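PDB 1PFF: methionine gamma-lyase from Trichomonas vaginalis, which belongs to the Cys/Met metabolism family of pyridoxal phosphate-dependent enzymes and has an aminotransferase-like fold. Local coordinates for residues I102-A105 / V106-R110. Sequence-based numbering, arbitrary orientation.
Sequences IEDA and VKQAR
Gln108 lies one turn beyond Asp104 on helix 102-109, the crossover helix of the beta-alpha-beta unit formed with strands 84-90 and 116-120. Gln108 CB sits 3.5 Å from Ala105 O, and Gln108 CG, set beside its own backbone N (chi1 -73°), passes 3.4 Å from Asp104 O. That same carbonyl takes the backbone N of Gln108 in an i to i+4 hydrogen bond. Beyond CG the chain runs extended, carrying Gln108 CD to 3.9 Å from Asp104 OD2. At the tip, Gln108 NE2 donates to Asp104 OD2 over 3.0 Å in a markedly bent bond (134° at the hydrogen), arriving from above the carboxylate plane; amide and carboxylate are turned 45° from each other. The other end of the amide, OE1, accepts from the backbone N of Glu77, so both ends of the amide have partners, which favours this way round. Next to this pair, Glu103 and Lys107 run side by side: Glu103 CG meets Lys107 CE at 3.7 Å, while the opposite charges of Glu103 OE2 and Lys107 NZ stay 4.3 Å apart. Ile102 and Ala105 rest on Phe89 of strand 84-90. A water donates to Asp104 OD1 and weakly accepts from Lys107 NZ, 3.4 Å from the water oxygen.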
loop_
_atom_site.group_PDB
_atom_site.type_symbol
_atom_site.label_atom_id
_atom_site.label_comp_id
_atom_site.label_asym_id
_atom_site.label_seq_id
_atom_site.Cartn_x
_atom_site.Cartn_y
_atom_site.Cartn_z
ATOM N N ILE A 102 7.562 19.200 33.781
ATOM C CA ILE A 102 8.535 18.205 33.302
ATOM C C ILE A 102 9.910 18.426 33.931
ATOM O O ILE A 102 10.502 17.498 34.489
ATOM C CB ILE A 102 8.634 18.217 31.743
ATOM C CG1 ILE A 102 7.294 17.813 31.097
ATOM C CG2 ILE A 102 9.765 17.311 31.270
ATOM C CD1 ILE A 102 7.221 18.119 29.582
ATOM N N GLU A 103 10.419 19.655 33.831
ATOM C CA GLU A 103 11.730 19.985 34.387
ATOM C C GLU A 103 11.794 19.650 35.890
ATOM O O GLU A 103 12.783 19.075 36.370
ATOM C CB GLU A 103 12.071 21.459 34.125
ATOM C CG GLU A 103 13.431 21.900 34.646
ATOM C CD GLU A 103 13.997 23.110 33.912
ATOM O OE1 GLU A 103 13.249 23.802 33.183
ATOM O OE2 GLU A 103 15.209 23.374 34.065
ATOM N N ASP A 104 10.729 19.982 36.617
ATOM C CA ASP A 104 10.686 19.720 38.057
ATOM C C ASP A 104 10.557 18.235 38.378
ATOM O O ASP A 104 11.147 17.755 39.355
ATOM C CB ASP A 104 9.560 20.503 38.741
ATOM C CG ASP A 104 9.578 20.328 40.245
ATOM O OD1 ASP A 104 10.506 20.861 40.887
ATOM O OD2 ASP A 104 8.741 19.641 40.863
ATOM N N ALA A 105 9.776 17.512 37.568
ATOM C CA ALA A 105 9.667 16.066 37.711
ATOM C C ALA A 105 11.033 15.402 37.549
ATOM O O ALA A 105 11.400 14.533 38.342
ATOM C CB ALA A 105 8.651 15.481 36.711
ATOM N N VAL A 106 11.795 15.832 36.539
ATOM C CA VAL A 106 13.147 15.321 36.332
ATOM C C VAL A 106 14.028 15.610 37.543
ATOM O O VAL A 106 14.710 14.714 38.050
ATOM C CB VAL A 106 13.783 15.896 35.047
ATOM C CG1 VAL A 106 15.262 15.488 34.944
ATOM C CG2 VAL A 106 12.988 15.421 33.814
ATOM N N LYS A 107 13.978 16.849 38.028
ATOM C CA LYS A 107 14.797 17.254 39.172
ATOM C C LYS A 107 14.502 16.405 40.402
ATOM O O LYS A 107 15.420 16.026 41.129
ATOM C CB LYS A 107 14.629 18.746 39.476
ATOM C CG LYS A 107 15.412 19.652 38.499
ATOM C CD LYS A 107 15.435 21.103 38.987
ATOM C CE LYS A 107 15.348 22.105 37.836
ATOM N NZ LYS A 107 15.462 23.528 38.330
ATOM N N GLN A 108 13.223 16.089 40.617
ATOM C CA GLN A 108 12.830 15.193 41.703
ATOM C C GLN A 108 13.386 13.785 41.522
ATOM O O GLN A 108 13.906 13.195 42.466
ATOM C CB GLN A 108 11.316 15.116 41.823
ATOM C CG GLN A 108 10.664 16.367 42.410
ATOM C CD GLN A 108 9.185 16.154 42.591
ATOM O OE1 GLN A 108 8.785 15.359 43.439
ATOM N NE2 GLN A 108 8.369 16.812 41.759
ATOM N N ALA A 109 13.256 13.242 40.315
ATOM C CA ALA A 109 13.777 11.913 40.016
ATOM C C ALA A 109 15.293 11.857 40.186
ATOM O O ALA A 109 15.832 10.811 40.544
ATOM C CB ALA A 109 13.378 11.486 38.605
ATOM N N ARG A 110 15.978 12.978 39.948
ATOM C CA ARG A 110 17.435 13.019 40.103
ATOM C C ARG A 110 17.903 13.031 41.567
ATOM O O ARG A 110 19.109 13.061 41.830
ATOM C CB ARG A 110 18.062 14.193 39.325
ATOM C CG ARG A 110 17.871 14.141 37.802
ATOM C CD ARG A 110 18.327 12.862 37.100
ATOM N NE ARG A 110 17.844 12.861 35.716
ATOM C CZ ARG A 110 17.218 11.857 35.114
ATOM N NH1 ARG A 110 16.992 10.714 35.748
ATOM N NH2 ARG A 110 16.810 12.004 33.855
HETATM O O HOH W 1 12.394 22.558 39.445
#